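Local coordinates for protein aldehyde dehydrogenase 12 (PDB 6D97) that catalyses, as an NAD-dependent aldehyde dehydrogenase, the oxidation of L-glutamate gamma-semialdehyde, the last step of proline catabolism in plants, at residues A[95-100]-A[104-109]; A[215-220]-A[522-527]; A[418-423]-A[427-432]. All coordinates share one frame; numbering follows the deposited sequence.

Contact 1 of 3, residues A[95-100]-A[104-109]; sequences HGLHNP and PERYLM
The first turn of helix 105-121 is gripped by the loop that leads into it, with H98 set between the side chains of R106 and Y107. H98 holds its ring there by placing CG between its own backbone N and carbonyl carbon (chi1 62°). At one edge of the imidazole, R106 NE donates to H98 ND1 at 2.8 Å. The N-H...N angle is 157°; the donor lies somewhat tilted from the imidazole plane, while ND1 stays close to the guanidinium plane. A bend at chi3 of R106 brings NE to this position, and L97 CB lies over a face of the guanidinium, 3.4 Å from R106 NH2. The other side of the ring's rim meets Y107 in an edge-to-face stack: centroids are 4.5 Å apart and the planes stand at 75°, with H98 CD2 offset toward the rim of the phenol. Beyond it, Y107 OH abuts the N99-P100 junction, where P100 CD is 3.2 Å from Y107 OH in plain packing. Inside the loop, N99 ND2 donates to H95 O at 2.8 Å, and also to G479 O of a third subunit. H98 NE2 bonds to Y214 O and R106 NH2 forms a salt bridge with D247. With ND1 accepting and a carbonyl facing NE2, the imidazole is probably neutral with its proton on NE2, leaving the arginine charge to D247.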
loop_
_atom_site.group_PDB
_atom_site.type_symbol
_atom_site.label_atom_id
_atom_site.label_comp_id
_atom_site.label_asym_id
_atom_site.label_seq_id
_atom_site.Cartn_x
_atom_site.Cartn_y
_atom_site.Cartn_z
ATOM N N HIS A 95 -4.055 -25.293 -4.583
ATOM C CA HIS A 95 -4.470 -24.294 -3.607
ATOM C C HIS A 95 -3.647 -24.350 -2.324
ATOM O O HIS A 95 -4.063 -23.786 -1.305
ATOM C CB HIS A 95 -5.971 -24.410 -3.298
ATOM C CG HIS A 95 -6.496 -25.811 -3.270
ATOM N ND1 HIS A 95 -6.582 -26.554 -2.113
ATOM C CD2 HIS A 95 -7.008 -26.588 -4.253
ATOM C CE1 HIS A 95 -7.098 -27.738 -2.387
ATOM N NE2 HIS A 95 -7.367 -27.784 -3.679
ATOM N N GLY A 96 -2.491 -25.010 -2.361
ATOM C CA GLY A 96 -1.465 -24.840 -1.354
ATOM C C GLY A 96 -1.659 -25.687 -0.110
ATOM O O GLY A 96 -2.709 -26.284 0.135
ATOM N N LEU A 97 -0.589 -25.749 0.689
ATOM C CA LEU A 97 -0.715 -26.264 2.047
ATOM C C LEU A 97 -1.599 -25.353 2.881
ATOM O O LEU A 97 -2.255 -25.809 3.824
ATOM C CB LEU A 97 0.664 -26.410 2.694
ATOM C CG LEU A 97 1.652 -27.344 1.999
ATOM C CD1 LEU A 97 2.904 -27.541 2.832
ATOM C CD2 LEU A 97 0.979 -28.675 1.737
ATOM N N HIS A 98 -1.624 -24.066 2.544
ATOM C CA HIS A 98 -2.552 -23.105 3.118
ATOM C C HIS A 98 -2.645 -21.923 2.163
ATOM O O HIS A 98 -1.801 -21.745 1.281
ATOM C CB HIS A 98 -2.110 -22.649 4.513
ATOM C CG HIS A 98 -0.790 -21.942 4.529
ATOM N ND1 HIS A 98 0.402 -22.589 4.778
ATOM C CD2 HIS A 98 -0.473 -20.643 4.317
ATOM C CE1 HIS A 98 1.394 -21.719 4.726
ATOM N NE2 HIS A 98 0.891 -20.532 4.442
ATOM N N ASN A 99 -3.685 -21.121 2.346
ATOM C CA ASN A 99 -3.869 -19.902 1.574
ATOM C C ASN A 99 -4.674 -18.943 2.445
ATOM O O ASN A 99 -5.067 -19.329 3.554
ATOM C CB ASN A 99 -4.546 -20.198 0.229
ATOM C CG ASN A 99 -5.876 -20.898 0.374
ATOM O OD1 ASN A 99 -6.805 -20.370 0.985
ATOM N ND2 ASN A 99 -5.995 -22.075 -0.238
ATOM N N PRO A 100 -4.927 -17.698 2.017
ATOM C CA PRO A 100 -5.629 -16.757 2.906
ATOM C C PRO A 100 -6.985 -17.234 3.405
ATOM O O PRO A 100 -7.495 -16.657 4.372
ATOM C CB PRO A 100 -5.770 -15.500 2.039
ATOM C CG PRO A 100 -4.607 -15.541 1.146
ATOM C CD PRO A 100 -4.395 -17.002 0.828
ATOM N N PRO A 104 -5.601 -21.039 7.806
ATOM C CA PRO A 104 -4.832 -19.806 8.055
ATOM C C PRO A 104 -3.957 -19.886 9.286
ATOM O O PRO A 104 -2.992 -19.119 9.392
ATOM C CB PRO A 104 -5.920 -18.736 8.212
ATOM C CG PRO A 104 -7.085 -19.489 8.730
ATOM C CD PRO A 104 -7.040 -20.838 8.062
ATOM N N GLU A 105 -4.257 -20.802 10.211
ATOM C CA GLU A 105 -3.422 -20.975 11.392
ATOM C C GLU A 105 -1.999 -21.378 11.027
ATOM O O GLU A 105 -1.099 -21.246 11.861
ATOM C CB GLU A 105 -4.050 -22.005 12.344
ATOM C CG GLU A 105 -3.997 -23.457 11.877
ATOM C CD GLU A 105 -5.067 -23.793 10.841
ATOM O OE1 GLU A 105 -5.971 -22.955 10.616
ATOM O OE2 GLU A 105 -5.000 -24.894 10.247
ATOM N N ARG A 106 -1.774 -21.845 9.795
ATOM C CA ARG A 106 -0.420 -22.171 9.360
ATOM C C ARG A 106 0.429 -20.919 9.164
ATOM O O ARG A 106 1.656 -20.986 9.299
ATOM C CB ARG A 106 -0.456 -22.999 8.077
ATOM C CG ARG A 106 -0.806 -24.461 8.299
ATOM C CD ARG A 106 -0.856 -25.229 6.983
ATOM N NE ARG A 106 0.335 -25.019 6.157
ATOM C CZ ARG A 106 1.463 -25.716 6.261
ATOM N NH1 ARG A 106 1.572 -26.678 7.167
ATOM N NH2 ARG A 106 2.484 -25.448 5.458
ATOM N N TYR A 107 -0.193 -19.782 8.834
ATOM C CA TYR A 107 0.544 -18.520 8.833
ATOM C C TYR A 107 1.099 -18.218 10.216
ATOM O O TYR A 107 2.245 -17.773 10.353
ATOM C CB TYR A 107 -0.348 -17.365 8.382
ATOM C CG TYR A 107 -0.784 -17.387 6.940
ATOM C CD1 TYR A 107 0.123 -17.167 5.911
ATOM C CD2 TYR A 107 -2.120 -17.586 6.612
ATOM C CE1 TYR A 107 -0.288 -17.166 4.595
ATOM C CE2 TYR A 107 -2.540 -17.595 5.303
ATOM C CZ TYR A 107 -1.621 -17.386 4.297
ATOM O OH TYR A 107 -2.031 -17.384 2.986
ATOM N N LEU A 108 0.294 -18.451 11.257
ATOM C CA LEU A 108 0.747 -18.202 12.622
ATOM C C LEU A 108 1.853 -19.164 13.024
ATOM O O LEU A 108 2.794 -18.775 13.727
ATOM C CB LEU A 108 -0.428 -18.313 13.590
ATOM C CG LEU A 108 -1.554 -17.337 13.264
ATOM C CD1 LEU A 108 -2.614 -17.324 14.361
ATOM C CD2 LEU A 108 -0.958 -15.963 13.040
ATOM N N MET A 109 1.747 -20.427 12.597
ATOM C CA MET A 109 2.768 -21.420 12.915
ATOM C C MET A 109 4.124 -21.005 12.374
ATOM O O MET A 109 5.149 -21.167 13.044
ATOM C CB MET A 109 2.368 -22.780 12.342
ATOM C CG MET A 109 3.370 -23.899 12.587
ATOM S SD MET A 109 2.847 -25.424 11.775
ATOM C CE MET A 109 3.092 -25.010 10.048
#

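Contact 2 of 3, residues A[215-220]-A[522-527]; sequences MGNKPV and LVWSCH
One polar bond joins the segments: N217 ND2 gives a hydrogen to W524 O at 2.9 Å. The geometry is nearly ideal, with an N-H...O angle of 173°, the oxygen in the amide plane of N217, and the donor on a lone pair in the carbonyl plane. Both ends of the same amide are engaged, ND2 also bonding to A212 O and OD1 accepting from the backbone N of Y189 and of G190. An isosteric but apolar leucine here would probably leave the W524 and A212 carbonyls without this donor and the Y189 and G190 amides without their shared acceptor.

The remaining contacts are van der Waals. M215 CB rests 3.3 Å from W524 O, and M215 CG packs at 3.8 Å on W524 CB. Bends at chi2 and chi3 (-48° and -64°) fold the thioether round so that M215 CE lies 3.7 Å from S525 OG; that hydroxyl has its polar partners in K521 O and R186 NE. The indole of W524 packs against V192, I194 and L271, with NE1 bonded to Q208 OE1 and V523 CG1 over one of its faces.

G216, at positive phi, closes helix 203-214 with a Schellman motif, and strand 218-223 starts two residues later. Strand 191-196, this helix and strand 218-223 form a beta-alpha-beta crossover of the Rossmann-type NAD-binding domain. The side chains of W524 and the NAD-binding T196 are about 8 Å apart. Helix 517-524 is thus docked on that crossover just before the chain leaves as strand 526-533 of the three-stranded antiparallel sheet.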
loop_
_atom_site.group_PDB
_atom_site.type_symbol
_atom_site.label_atom_id
_atom_site.label_comp_id
_atom_site.label_asym_id
_atom_site.label_seq_id
_atom_site.Cartn_x
_atom_site.Cartn_y
_atom_site.Cartn_z
ATOM N N MET A 215 4.042 -18.413 1.978
ATOM C CA MET A 215 2.891 -18.129 1.132
ATOM C C MET A 215 1.993 -19.338 0.921
ATOM O O MET A 215 0.935 -19.199 0.298
ATOM C CB MET A 215 3.350 -17.587 -0.223
ATOM C CG MET A 215 4.218 -16.344 -0.116
ATOM S SD MET A 215 3.521 -15.092 0.981
ATOM C CE MET A 215 2.020 -14.658 0.105
ATOM N N GLY A 216 2.382 -20.506 1.411
ATOM C CA GLY A 216 1.564 -21.690 1.329
ATOM C C GLY A 216 2.002 -22.741 0.323
ATOM O O GLY A 216 1.201 -23.629 0.002
ATOM N N ASN A 217 3.229 -22.671 -0.180
ATOM C CA ASN A 217 3.724 -23.661 -1.124
ATOM C C ASN A 217 4.358 -24.837 -0.386
ATOM O O ASN A 217 4.670 -24.763 0.806
ATOM C CB ASN A 217 4.743 -23.036 -2.077
ATOM C CG ASN A 217 4.214 -21.793 -2.769
ATOM O OD1 ASN A 217 3.447 -21.882 -3.726
ATOM N ND2 ASN A 217 4.625 -20.625 -2.286
ATOM N N LYS A 218 4.536 -25.938 -1.115
ATOM C CA LYS A 218 5.351 -27.050 -0.637
ATOM C C LYS A 218 6.578 -27.160 -1.528
ATOM O O LYS A 218 6.465 -27.602 -2.682
ATOM C CB LYS A 218 4.574 -28.367 -0.629
ATOM C CG LYS A 218 5.446 -29.567 -0.303
ATOM C CD LYS A 218 4.641 -30.798 0.033
ATOM C CE LYS A 218 5.575 -31.941 0.401
ATOM N NZ LYS A 218 4.834 -33.150 0.853
ATOM N N PRO A 219 7.749 -26.751 -1.058
ATOM C CA PRO A 219 8.935 -26.751 -1.913
ATOM C C PRO A 219 9.773 -28.009 -1.781
ATOM O O PRO A 219 9.792 -28.686 -0.751
ATOM C CB PRO A 219 9.713 -25.535 -1.393
ATOM C CG PRO A 219 9.412 -25.541 0.071
ATOM C CD PRO A 219 8.007 -26.093 0.233
ATOM N N VAL A 220 10.471 -28.316 -2.868
ATOM C CA VAL A 220 11.610 -29.220 -2.847
ATOM C C VAL A 220 12.850 -28.364 -3.056
ATOM O O VAL A 220 12.910 -27.560 -3.997
ATOM C CB VAL A 220 11.487 -30.332 -3.907
ATOM C CG1 VAL A 220 11.363 -29.755 -5.316
ATOM C CG2 VAL A 220 12.667 -31.284 -3.804
ATOM N N LEU A 522 6.090 -11.556 -4.548
ATOM C CA LEU A 522 6.240 -11.637 -6.000
ATOM C C LEU A 522 6.657 -13.036 -6.434
ATOM O O LEU A 522 6.111 -13.590 -7.396
ATOM C CB LEU A 522 7.263 -10.607 -6.479
ATOM C CG LEU A 522 7.850 -10.869 -7.868
ATOM C CD1 LEU A 522 6.852 -10.448 -8.941
ATOM C CD2 LEU A 522 9.187 -10.170 -8.051
ATOM N N VAL A 523 7.611 -13.631 -5.724
ATOM C CA VAL A 523 8.208 -14.881 -6.176
ATOM C C VAL A 523 7.317 -16.073 -5.848
ATOM O O VAL A 523 7.215 -17.017 -6.638
ATOM C CB VAL A 523 9.614 -15.032 -5.563
ATOM C CG1 VAL A 523 10.157 -16.422 -5.805
ATOM C CG2 VAL A 523 10.558 -13.995 -6.152
ATOM N N TRP A 524 6.650 -16.053 -4.693
ATOM C CA TRP A 524 6.043 -17.255 -4.137
ATOM C C TRP A 524 4.525 -17.210 -4.064
ATOM O O TRP A 524 3.919 -18.088 -3.441
ATOM C CB TRP A 524 6.631 -17.534 -2.756
ATOM C CG TRP A 524 8.055 -17.941 -2.861
ATOM C CD1 TRP A 524 9.139 -17.319 -2.306
ATOM C CD2 TRP A 524 8.563 -19.047 -3.610
ATOM N NE1 TRP A 524 10.290 -17.987 -2.652
ATOM C CE2 TRP A 524 9.964 -19.051 -3.450
ATOM C CE3 TRP A 524 7.968 -20.046 -4.394
ATOM C CZ2 TRP A 524 10.778 -20.011 -4.046
ATOM C CZ3 TRP A 524 8.774 -20.994 -4.984
ATOM C CH2 TRP A 524 10.166 -20.971 -4.805
ATOM N N SER A 525 3.892 -16.224 -4.692
ATOM C CA SER A 525 2.442 -16.216 -4.786
ATOM C C SER A 525 2.039 -15.550 -6.091
ATOM O O SER A 525 2.843 -14.895 -6.762
ATOM C CB SER A 525 1.798 -15.508 -3.588
ATOM O OG SER A 525 2.067 -14.118 -3.603
ATOM N N CYS A 526 0.777 -15.744 -6.451
ATOM C CA CYS A 526 0.172 -15.103 -7.602
ATOM C C CYS A 526 -1.113 -14.427 -7.157
ATOM O O CYS A 526 -1.643 -14.706 -6.080
ATOM C CB CYS A 526 -0.117 -16.108 -8.725
ATOM S SG CYS A 526 -1.170 -17.489 -8.239
ATOM N N HIS A 527 -1.607 -13.522 -7.992
ATOM C CA HIS A 527 -2.853 -12.836 -7.684
ATOM C C HIS A 527 -4.038 -13.756 -7.948
ATOM O O HIS A 527 -4.095 -14.432 -8.980
ATOM C CB HIS A 527 -2.992 -11.559 -8.508
ATOM C CG HIS A 527 -4.226 -10.775 -8.188
ATOM N ND1 HIS A 527 -4.244 -9.766 -7.249
ATOM C CD2 HIS A 527 -5.490 -10.866 -8.663
ATOM C CE1 HIS A 527 -5.463 -9.261 -7.170
ATOM N NE2 HIS A 527 -6.239 -9.914 -8.015
#

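Contact 3 of 3, residues A[418-423]-A[427-432]; sequences EEILKS and ELVTKE
I420 and V429 meet through their branched methyls, I420 CG2 lying 3.7 Å from V429 CG1. The two side chains cross at about a right angle, and I420 CG1 adds a looser touch, 4.1 Å from V429 CG1. On V429 the touching methyl stands opposite the backbone N (chi1 161°), which turns it at the isoleucine. At the outer end the fit is slack: E427 OE1 comes within 4.0 Å of S423 C, and S423 OG stays 4.5 Å from E427 OE2, with no hydrogen bond across the segments. Only 162 Å² is buried, both sides summed.

The two segments belong to two short helices, 417-420 and 425-429, joined by a tight turn, in the connection between strands 411-414 and 437-443. These strands are parallel neighbours in the seven-stranded mixed sheet, so the helix pair is part of a crossover connection.

Further out, a bend at chi2 (70°) curls E427 back toward the turn, where OE1 makes a weak bond with G424 N. The turn is tied more firmly by N425 ND2 on E419 O. K422 NZ bridges to E419 OE1 at 3.1 Å, approaching from above the carboxylate plane. I420 packs on V415 and V429 on L381 of helix 371-382, while R457 NH1 bonds to L421 O.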
loop_
_atom_site.group_PDB
_atom_site.type_symbol
_atom_site.label_atom_id
_atom_site.label_comp_id
_atom_site.label_asym_id
_atom_site.label_seq_id
_atom_site.Cartn_x
_atom_site.Cartn_y
_atom_site.Cartn_z
ATOM N N GLU A 418 37.568 3.104 -25.243
ATOM C CA GLU A 418 37.250 3.075 -26.667
ATOM C C GLU A 418 37.443 1.688 -27.266
ATOM O O GLU A 418 36.758 1.331 -28.231
ATOM C CB GLU A 418 38.105 4.097 -27.412
ATOM C CG GLU A 418 37.583 5.519 -27.334
ATOM C CD GLU A 418 38.696 6.532 -27.165
ATOM O OE1 GLU A 418 39.120 6.756 -26.011
ATOM O OE2 GLU A 418 39.157 7.089 -28.185
ATOM N N GLU A 419 38.369 0.897 -26.719
ATOM C CA GLU A 419 38.547 -0.463 -27.210
ATOM C C GLU A 419 37.455 -1.389 -26.688
ATOM O O GLU A 419 37.027 -2.307 -27.397
ATOM C CB GLU A 419 39.929 -0.988 -26.817
ATOM C CG GLU A 419 41.092 -0.094 -27.246
ATOM C CD GLU A 419 41.298 -0.068 -28.750
ATOM O OE1 GLU A 419 40.764 -0.968 -29.436
ATOM O OE2 GLU A 419 41.992 0.851 -29.243
ATOM N N ILE A 420 36.997 -1.158 -25.454
ATOM C CA ILE A 420 35.922 -1.965 -24.875
ATOM C C ILE A 420 34.686 -1.930 -25.767
ATOM O O ILE A 420 34.063 -2.962 -26.040
ATOM C CB ILE A 420 35.599 -1.477 -23.451
ATOM C CG1 ILE A 420 36.795 -1.675 -22.520
ATOM C CG2 ILE A 420 34.376 -2.188 -22.895
ATOM C CD1 ILE A 420 36.623 -1.001 -21.185
ATOM N N LEU A 421 34.323 -0.737 -26.246
ATOM C CA LEU A 421 33.083 -0.569 -26.996
ATOM C C LEU A 421 33.102 -1.279 -28.340
ATOM O O LEU A 421 32.036 -1.502 -28.924
ATOM C CB LEU A 421 32.797 0.917 -27.200
ATOM C CG LEU A 421 32.308 1.603 -25.926
ATOM C CD1 LEU A 421 31.967 3.050 -26.203
ATOM C CD2 LEU A 421 31.105 0.866 -25.364
ATOM N N LYS A 422 34.278 -1.643 -28.836
ATOM C CA LYS A 422 34.371 -2.312 -30.121
ATOM C C LYS A 422 33.811 -3.725 -30.032
ATOM O O LYS A 422 33.837 -4.366 -28.978
ATOM C CB LYS A 422 35.823 -2.339 -30.594
ATOM C CG LYS A 422 36.386 -0.953 -30.850
ATOM C CD LYS A 422 37.872 -0.999 -31.135
ATOM C CE LYS A 422 38.277 0.144 -32.043
ATOM N NZ LYS A 422 39.485 0.871 -31.569
ATOM N N SER A 423 33.275 -4.198 -31.154
ATOM C CA SER A 423 32.737 -5.548 -31.212
ATOM C C SER A 423 33.855 -6.563 -31.007
ATOM O O SER A 423 35.024 -6.306 -31.310
ATOM C CB SER A 423 32.034 -5.784 -32.549
ATOM O OG SER A 423 30.948 -6.688 -32.414
ATOM N N GLU A 427 32.275 -8.345 -25.883
ATOM C CA GLU A 427 31.848 -9.639 -25.354
ATOM C C GLU A 427 32.927 -10.265 -24.469
ATOM O O GLU A 427 32.609 -10.884 -23.444
ATOM C CB GLU A 427 31.494 -10.593 -26.506
ATOM C CG GLU A 427 30.258 -10.226 -27.332
ATOM C CD GLU A 427 30.464 -8.996 -28.179
ATOM O OE1 GLU A 427 31.618 -8.664 -28.467
ATOM O OE2 GLU A 427 29.482 -8.339 -28.548
ATOM N N LEU A 428 34.198 -10.102 -24.823
ATOM C CA LEU A 428 35.286 -10.577 -23.973
ATOM C C LEU A 428 35.371 -9.775 -22.670
ATOM O O LEU A 428 35.488 -10.358 -21.579
ATOM C CB LEU A 428 36.613 -10.505 -24.740
ATOM C CG LEU A 428 37.867 -10.942 -23.985
ATOM C CD1 LEU A 428 37.820 -12.424 -23.702
ATOM C CD2 LEU A 428 39.118 -10.562 -24.763
ATOM N N VAL A 429 35.334 -8.437 -22.754
ATOM C CA VAL A 429 35.504 -7.581 -21.572
ATOM C C VAL A 429 34.350 -7.784 -20.595
ATOM O O VAL A 429 34.555 -7.850 -19.370
ATOM C CB VAL A 429 35.651 -6.099 -22.007
ATOM C CG1 VAL A 429 35.353 -5.125 -20.849
ATOM C CG2 VAL A 429 37.040 -5.856 -22.587
ATOM N N THR A 430 33.120 -7.899 -21.097
ATOM C CA THR A 430 31.936 -8.049 -20.257
ATOM C C THR A 430 31.651 -9.516 -19.904
ATOM O O THR A 430 30.536 -9.837 -19.476
ATOM C CB THR A 430 30.728 -7.416 -20.934
ATOM O OG1 THR A 430 30.425 -8.129 -22.131
ATOM C CG2 THR A 430 31.015 -5.931 -21.283
ATOM N N LYS A 431 32.618 -10.406 -20.064
ATOM C CA LYS A 431 32.428 -11.800 -19.689
ATOM C C LYS A 431 32.577 -11.946 -18.177
ATOM O O LYS A 431 33.557 -11.466 -17.600
ATOM C CB LYS A 431 33.447 -12.674 -20.426
ATOM C CG LYS A 431 33.430 -14.142 -20.077
ATOM C CD LYS A 431 34.724 -14.782 -20.539
ATOM C CE LYS A 431 34.749 -16.253 -20.227
ATOM N NZ LYS A 431 34.198 -17.065 -21.339
ATOM N N GLU A 432 31.622 -12.606 -17.534
ATOM C CA GLU A 432 31.681 -12.777 -16.094
ATOM C C GLU A 432 32.701 -13.848 -15.729
ATOM O O GLU A 432 32.590 -14.991 -16.189
ATOM C CB GLU A 432 30.304 -13.151 -15.530
ATOM C CG GLU A 432 30.265 -13.161 -14.016
ATOM C CD GLU A 432 29.069 -13.900 -13.471
ATOM O OE1 GLU A 432 28.661 -14.886 -14.110
ATOM O OE2 GLU A 432 28.551 -13.516 -12.401
#

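How the contacts relate
Contacts 1 and 2 are both buried and lie on the same side of the chain's centre, with their own centres about 11 Å apart; a probable hydrogen bond from L97 N to G216 O (2.9 Å) joins them directly. Both also reach the third subunit, and both hold the surroundings of helix 203-214 through hydrogen-bonded polar side chains, an imidazole in contact 1 and an amide in contact 2. Contact 3 lies on the opposite side of the chain's centre, with its centre about 50 Å from that of contact 1. Partly exposed and untouched by other subunits, it relies on an aliphatic pair, with its charged groups toward the surface.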